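PDB 2O8I: hypothetical protein Atu2327 from Agrobacterium tumefaciens, which probably decarboxylates 2-oxo-4-hydroxy-4-carboxy-5-ureidoimidazoline to (S)-allantoin in the breakdown of uric acid, as a member of the OHCU decarboxylase family. Local coordinates for residues E5-V8 / A9-G13; E34-A37 / K38-H41; I135-A139 / A140-A144. All blocks are in the same frame, centred on the assembly; numbering follows the deposited sequence.

Contact 1: residues E5-V8 / A9-G13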
loop_
_atom_site.group_PDB
_atom_site.type_symbol
_atom_site.label_atom_id
_atom_site.label_comp_id
_atom_site.label_asym_id
_atom_site.label_seq_id
_atom_site.Cartn_x
_atom_site.Cartn_y
_atom_site.Cartn_z
ATOM N N GLU A 5 11.816 14.800 -11.688
ATOM C CA GLU A 5 12.181 13.672 -10.910
ATOM C C GLU A 5 11.421 13.804 -9.619
ATOM O O GLU A 5 10.902 12.831 -9.077
ATOM C CB GLU A 5 13.681 13.720 -10.649
ATOM C CG GLU A 5 14.235 12.438 -10.114
ATOM C CD GLU A 5 15.079 12.645 -8.843
ATOM O OE1 GLU A 5 16.194 13.216 -9.001
ATOM O OE2 GLU A 5 14.627 12.237 -7.711
ATOM N N GLU A 6 11.323 15.032 -9.160
ATOM C CA GLU A 6 10.703 15.290 -7.919
ATOM C C GLU A 6 9.170 15.194 -8.011
ATOM O O GLU A 6 8.528 14.508 -7.219
ATOM C CB GLU A 6 11.206 16.614 -7.376
ATOM C CG GLU A 6 10.266 17.192 -6.355
ATOM C CD GLU A 6 10.581 18.634 -5.927
ATOM O OE1 GLU A 6 11.568 19.334 -6.479
ATOM O OE2 GLU A 6 9.759 19.022 -5.028
ATOM N N PHE A 7 8.577 15.833 -8.987
ATOM C CA PHE A 7 7.149 15.659 -9.232
ATOM C C PHE A 7 6.686 14.213 -9.352
ATOM O O PHE A 7 5.664 13.832 -8.811
ATOM C CB PHE A 7 6.785 16.380 -10.509
ATOM C CG PHE A 7 5.316 16.491 -10.777
ATOM C CD1 PHE A 7 4.612 17.634 -10.394
ATOM C CD2 PHE A 7 4.660 15.521 -11.518
ATOM C CE1 PHE A 7 3.245 17.784 -10.688
ATOM C CE2 PHE A 7 3.277 15.656 -11.846
ATOM C CZ PHE A 7 2.567 16.778 -11.405
ATOM N N VAL A 8 7.417 13.402 -10.085
ATOM C CA VAL A 8 6.999 12.045 -10.308
ATOM C C VAL A 8 7.221 11.282 -9.034
ATOM O O VAL A 8 6.502 10.338 -8.743
ATOM C CB VAL A 8 7.781 11.425 -11.492
ATOM C CG1 VAL A 8 7.613 9.907 -11.554
ATOM C CG2 VAL A 8 7.319 12.107 -12.808
ATOM N N ALA A 9 8.162 11.734 -8.217
ATOM C CA ALA A 9 8.481 10.991 -7.063
ATOM C C ALA A 9 7.514 11.027 -5.878
ATOM O O ALA A 9 6.934 10.007 -5.567
ATOM C CB ALA A 9 9.880 11.297 -6.589
ATOM N N ARG A 10 7.207 12.135 -5.219
ATOM C CA ARG A 10 6.026 12.941 -5.292
ATOM C C ARG A 10 4.638 12.414 -5.529
ATOM O O ARG A 10 3.927 12.117 -4.566
ATOM C CB ARG A 10 6.211 14.397 -5.572
ATOM C CG ARG A 10 5.767 15.176 -4.390
ATOM C CD ARG A 10 6.909 15.770 -3.785
ATOM N NE ARG A 10 6.989 17.223 -3.912
ATOM C CZ ARG A 10 6.260 18.190 -3.290
ATOM N NH1 ARG A 10 5.189 17.948 -2.526
ATOM N NH2 ARG A 10 6.624 19.468 -3.490
ATOM N N PHE A 11 4.245 12.336 -6.800
ATOM C CA PHE A 11 2.867 12.133 -7.123
ATOM C C PHE A 11 2.746 10.886 -7.996
ATOM O O PHE A 11 1.647 10.516 -8.404
ATOM C CB PHE A 11 2.286 13.362 -7.814
ATOM C CG PHE A 11 2.489 14.668 -7.056
ATOM C CD1 PHE A 11 1.936 14.862 -5.794
ATOM C CD2 PHE A 11 3.216 15.708 -7.623
ATOM C CE1 PHE A 11 2.123 16.094 -5.100
ATOM C CE2 PHE A 11 3.415 16.924 -6.949
ATOM C CZ PHE A 11 2.854 17.122 -5.686
ATOM N N GLY A 12 3.868 10.221 -8.271
ATOM C CA GLY A 12 3.853 8.951 -8.987
ATOM C C GLY A 12 2.979 7.848 -8.385
ATOM O O GLY A 12 2.436 7.043 -9.135
ATOM N N GLY A 13 2.853 7.816 -7.040
ATOM C CA GLY A 13 2.080 6.812 -6.333
ATOM C C GLY A 13 0.624 7.174 -6.074
ATOM O O GLY A 13 -0.116 6.382 -5.491
#
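Phe7 and Phe11, one helical turn apart, form a T-shaped pair in which Phe11 supplies the edge and Phe7 the face. The ring planes meet at 71° and the centroids are 5.0 Å apart. Phe11 CD2 stands 3.6 Å above the plane of the Phe7 ring, over its centre, while the neighbouring Phe11 CE2 leans toward the rim, 3.7 Å from Phe7 CD1. Different first torsions make the perpendicular meeting possible: Phe7 carries CG anti to its backbone N (chi1 -170°), whereas Phe11 has CG beside its own N (chi1 -53°).

A second pair with the same spacing lies next to the rings. Glu6 and Arg10 run side by side and point the same way, with Glu6 extended beyond CG and Arg10 bent at its second and third torsions. Carboxylate and guanidinium are nearly coplanar, with Glu6 OE2 at the guanidinium edge; at 3.5 Å from Glu6 OE2 to Arg10 NE the salt bridge is long and its hydrogen bond weak. The aliphatic part of Arg10 also lies over one face of the Phe11 ring, with CG 3.7 Å above its plane, so the two pairs are packed together.

Behind the side chains, Phe11 N donates to Phe7 O at 2.9 Å, and Gly12 N makes a weak bond to Val8 O. Tyr26 adds another edge-to-face partner for Phe7, Leu44 packs on Phe11, and Thr101 and Ala98 of the second subunit pack on Ala9 and Arg10. The i/i+4 spacing of both pairs is that of an alpha-helical turn; helix 4-11 of this all-helical OHCU decarboxylase-like fold is amphipathic here, its two rings buried and another side packed on the second subunit.

Contact 2: residues E34-A37 / K38-H41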
loop_
_atom_site.group_PDB
_atom_site.type_symbol
_atom_site.label_atom_id
_atom_site.label_comp_id
_atom_site.label_asym_id
_atom_site.label_seq_id
_atom_site.Cartn_x
_atom_site.Cartn_y
_atom_site.Cartn_z
ATOM N N GLU A 34 -0.149 25.262 -8.991
ATOM C CA GLU A 34 -0.215 25.514 -7.562
ATOM C C GLU A 34 -0.188 24.123 -6.857
ATOM O O GLU A 34 -0.894 23.155 -7.272
ATOM C CB GLU A 34 -1.542 26.195 -7.264
ATOM C CG GLU A 34 -1.564 27.691 -7.390
ATOM C CD GLU A 34 -1.368 28.344 -6.029
ATOM O OE1 GLU A 34 -2.178 28.074 -5.081
ATOM O OE2 GLU A 34 -0.384 29.111 -5.912
ATOM N N LEU A 35 0.625 23.999 -5.808
ATOM C CA LEU A 35 0.700 22.702 -5.155
ATOM C C LEU A 35 -0.396 22.594 -4.086
ATOM O O LEU A 35 -0.164 22.793 -2.875
ATOM C CB LEU A 35 2.097 22.422 -4.611
ATOM C CG LEU A 35 3.196 22.265 -5.654
ATOM C CD1 LEU A 35 4.527 22.210 -4.970
ATOM C CD2 LEU A 35 2.974 21.089 -6.541
ATOM N N THR A 36 -1.597 22.324 -4.581
ATOM C CA THR A 36 -2.760 22.137 -3.761
ATOM C C THR A 36 -3.365 20.831 -4.211
ATOM O O THR A 36 -3.152 20.411 -5.348
ATOM C CB THR A 36 -3.822 23.278 -3.916
ATOM O OG1 THR A 36 -4.385 23.246 -5.231
ATOM C CG2 THR A 36 -3.239 24.618 -3.625
ATOM N N ALA A 37 -4.117 20.190 -3.326
ATOM C CA ALA A 37 -4.814 18.990 -3.704
ATOM C C ALA A 37 -5.732 19.245 -4.887
ATOM O O ALA A 37 -5.702 18.455 -5.794
ATOM C CB ALA A 37 -5.586 18.428 -2.542
ATOM N N LYS A 38 -6.516 20.337 -4.913
ATOM C CA LYS A 38 -7.400 20.637 -6.061
ATOM C C LYS A 38 -6.658 20.700 -7.378
ATOM O O LYS A 38 -7.013 19.978 -8.328
ATOM C CB LYS A 38 -8.178 21.931 -5.862
ATOM C CG LYS A 38 -9.540 21.701 -5.166
ATOM C CD LYS A 38 -10.462 23.006 -5.188
ATOM C CE LYS A 38 -11.093 23.335 -6.632
ATOM N NZ LYS A 38 -10.223 24.246 -7.501
ATOM N N ALA A 39 -5.616 21.540 -7.431
ATOM C CA ALA A 39 -4.813 21.700 -8.641
ATOM C C ALA A 39 -4.194 20.378 -9.066
ATOM O O ALA A 39 -4.454 19.909 -10.154
ATOM C CB ALA A 39 -3.749 22.769 -8.473
ATOM N N VAL A 40 -3.417 19.733 -8.199
ATOM C CA VAL A 40 -2.684 18.527 -8.612
ATOM C C VAL A 40 -3.657 17.388 -8.971
ATOM O O VAL A 40 -3.417 16.623 -9.926
ATOM C CB VAL A 40 -1.666 18.066 -7.543
ATOM C CG1 VAL A 40 -0.989 16.799 -7.964
ATOM C CG2 VAL A 40 -0.636 19.147 -7.256
ATOM N N HIS A 41 -4.756 17.276 -8.230
ATOM C CA HIS A 41 -5.751 16.258 -8.530
ATOM C C HIS A 41 -6.394 16.480 -9.896
ATOM O O HIS A 41 -6.591 15.507 -10.632
ATOM C CB HIS A 41 -6.831 16.256 -7.466
ATOM C CG HIS A 41 -7.867 15.189 -7.646
ATOM N ND1 HIS A 41 -9.089 15.432 -8.247
ATOM C CD2 HIS A 41 -7.890 13.892 -7.248
ATOM C CE1 HIS A 41 -9.814 14.327 -8.227
ATOM N NE2 HIS A 41 -9.108 13.378 -7.629
#
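Leu35 is the centre of an inverse gamma turn set directly before a helix, and its CD2 comes within 4.2 Å of Val40 CG2, a loose apolar contact. The turn brings Thr36 N back to Glu34 O in a weak bond and leaves Thr36 at the N-cap of helix 37-50.

Thr36 OG1 accepts from Ala39 N at 3.0 Å, with the N-H pointing at it along a fairly straight line (163°). This reach depends on chi1 of 67°, which tucks OG1 between the backbone N and the carbonyl carbon, facing the first turn, and sends CG2 anti to that carbon. Ala39 CB packs against the same hydroxyl oxygen and also faces Glu34 O, so this methyl lies against both the turn and the cap.

The main chain takes over at once. Val40 N bonds to Thr36 O at 2.9 Å and His41 N to Ala37 O at 2.9 Å, the former almost linear (170°). Thr36 thus serves the helix start twice, through its side chain and through its carbonyl.

Ala37 packs on Trp155 and Val40 on Leu158, both of helix 139-161, where Glu151 O also receives the bond from His41 NE2. Leu35 and Val40 touch Phe11, so the start of helix 37-50 packs against both helix 4-11 and the long C-terminal helix.

Contact 3: residues I135-A139 / A140-A144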
loop_
_atom_site.group_PDB
_atom_site.type_symbol
_atom_site.label_atom_id
_atom_site.label_comp_id
_atom_site.label_asym_id
_atom_site.label_seq_id
_atom_site.Cartn_x
_atom_site.Cartn_y
_atom_site.Cartn_z
ATOM N N ILE A 135 -21.391 -6.143 -6.724
ATOM C CA ILE A 135 -21.120 -7.460 -7.288
ATOM C C ILE A 135 -22.161 -7.779 -8.360
ATOM O O ILE A 135 -21.885 -8.502 -9.305
ATOM C CB ILE A 135 -21.038 -8.581 -6.211
ATOM C CG1 ILE A 135 -20.473 -9.898 -6.792
ATOM C CG2 ILE A 135 -22.412 -8.875 -5.585
ATOM C CD1 ILE A 135 -18.931 -10.023 -6.884
ATOM N N ASP A 136 -23.348 -7.200 -8.234
ATOM C CA ASP A 136 -24.442 -7.457 -9.176
ATOM C C ASP A 136 -24.449 -6.574 -10.426
ATOM O O ASP A 136 -25.340 -6.714 -11.271
ATOM C CB ASP A 136 -25.791 -7.349 -8.459
ATOM C CG ASP A 136 -26.088 -8.570 -7.583
ATOM O OD1 ASP A 136 -25.504 -9.675 -7.812
ATOM O OD2 ASP A 136 -26.928 -8.424 -6.666
ATOM N N ASN A 137 -23.494 -5.659 -10.549
ATOM C CA ASN A 137 -23.429 -4.850 -11.750
ATOM C C ASN A 137 -22.761 -5.592 -12.902
ATOM O O ASN A 137 -22.216 -6.675 -12.701
ATOM C CB ASN A 137 -22.700 -3.530 -11.484
ATOM C CG ASN A 137 -23.435 -2.639 -10.482
ATOM O OD1 ASN A 137 -22.841 -1.706 -9.940
ATOM N ND2 ASN A 137 -24.719 -2.928 -10.226
ATOM N N ASN A 138 -22.818 -5.015 -14.099
ATOM C CA ASN A 138 -22.160 -5.591 -15.254
ATOM C C ASN A 138 -20.804 -4.898 -15.426
ATOM O O ASN A 138 -20.554 -3.855 -14.814
ATOM C CB ASN A 138 -23.031 -5.449 -16.512
ATOM C CG ASN A 138 -23.198 -3.988 -16.954
ATOM O OD1 ASN A 138 -22.228 -3.239 -17.057
ATOM N ND2 ASN A 138 -24.425 -3.586 -17.227
ATOM N N ALA A 139 -19.951 -5.466 -16.275
ATOM C CA ALA A 139 -18.588 -4.989 -16.461
ATOM C C ALA A 139 -18.460 -3.479 -16.727
ATOM O O ALA A 139 -17.520 -2.837 -16.214
ATOM C CB ALA A 139 -17.876 -5.803 -17.561
ATOM N N ALA A 140 -19.382 -2.921 -17.521
ATOM C CA ALA A 140 -19.346 -1.491 -17.867
ATOM C C ALA A 140 -19.696 -0.595 -16.689
ATOM O O ALA A 140 -19.066 0.448 -16.530
ATOM C CB ALA A 140 -20.244 -1.167 -19.085
ATOM N N GLN A 141 -20.679 -0.982 -15.878
ATOM C CA GLN A 141 -21.067 -0.194 -14.698
ATOM C C GLN A 141 -19.945 -0.155 -13.654
ATOM O O GLN A 141 -19.560 0.933 -13.198
ATOM C CB GLN A 141 -22.333 -0.728 -14.055
ATOM C CG GLN A 141 -23.505 -0.863 -14.993
ATOM C CD GLN A 141 -24.650 -1.660 -14.366
ATOM O OE1 GLN A 141 -24.528 -2.856 -14.040
ATOM N NE2 GLN A 141 -25.767 -0.992 -14.184
ATOM N N GLU A 142 -19.410 -1.329 -13.311
ATOM C CA GLU A 142 -18.276 -1.452 -12.390
ATOM C C GLU A 142 -17.008 -0.760 -12.851
ATOM O O GLU A 142 -16.183 -0.352 -12.041
ATOM C CB GLU A 142 -17.941 -2.905 -12.106
ATOM C CG GLU A 142 -18.848 -3.453 -11.155
ATOM C CD GLU A 142 -18.975 -2.581 -9.926
ATOM O OE1 GLU A 142 -18.016 -2.607 -9.101
ATOM O OE2 GLU A 142 -20.052 -1.914 -9.798
ATOM N N PHE A 143 -16.833 -0.653 -14.149
ATOM C CA PHE A 143 -15.682 0.042 -14.647
ATOM C C PHE A 143 -15.898 1.532 -14.435
ATOM O O PHE A 143 -14.983 2.222 -13.997
ATOM C CB PHE A 143 -15.449 -0.290 -16.106
ATOM C CG PHE A 143 -14.119 0.124 -16.606
ATOM C CD1 PHE A 143 -13.037 -0.730 -16.496
ATOM C CD2 PHE A 143 -13.955 1.361 -17.220
ATOM C CE1 PHE A 143 -11.782 -0.367 -16.971
ATOM C CE2 PHE A 143 -12.712 1.749 -17.688
ATOM C CZ PHE A 143 -11.611 0.878 -17.570
ATOM N N ALA A 144 -17.111 2.016 -14.684
ATOM C CA ALA A 144 -17.436 3.400 -14.343
ATOM C C ALA A 144 -17.241 3.666 -12.828
ATOM O O ALA A 144 -16.541 4.594 -12.456
ATOM C CB ALA A 144 -18.868 3.774 -14.802
#
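Asn138 and Gln141 hold each other in a capping box at the start of helix 139-161. Asn138 OD1 accepts from Gln141 N at 3.0 Å, the donor tilted 32° from the plane of the side-chain carbonyl. In return, Gln141 OE1 takes Asn138 N at 2.8 Å; this N-H arrives in the carbonyl plane, on a lone pair. The two amide planes are 25° apart although the side chains cross at about a right angle, and Gln141 CG lies alongside the Asn138 amide, 3.4 Å from Asn138 OD1. The regular helical bonds begin inside the box, where Glu142 N meets Asn138 O at 3.2 Å, and Phe143 N follows with a bond to Ala139 O at 3.1 Å.

The torsions complement one another. Asn138 has CG between its backbone N and carbonyl carbon (chi1 67°), turning OD1 into the first helical turn, while Gln141 runs on extended beyond CG and brings OE1 back to the residue before the helix.

Around the box, Asn137 CB packs beside Gln141 OE1 and against Glu142 CG, 3.9 Å from the latter. Glu142 bends at its second torsion and is buried; Tyr107 OH, by a hydrogen bond, and Arg134 NE, by a salt bridge, both hold its OE1 and fix the position of the carboxylate. Further out, Phe143 is packed by Arg56, Leu57 and Leu60 of helix 53-62, and in the residues leading to the cap Lys110 NZ donates to Ile135 O.

Along the chain the three contacts follow in series: contact 1 on helix 4-11, contact 2 at the start of helix 37-50, and contact 3 at the start of helix 139-161. Contacts 1 and 2 have centres about 14 Å apart and touch, Phe11 CZ lying 4.1 Å from Leu35 CD2, so both belong to one packed corner of the fold. Contact 3 lies across the chain's centre, its centre about 31 Å from that of contact 1 and 30 Å from that of contact 2. Helix 139-161 nevertheless spans the gap: it begins at contact 3 and packs further along against contact 2, joining distant parts of this all-helical subunit.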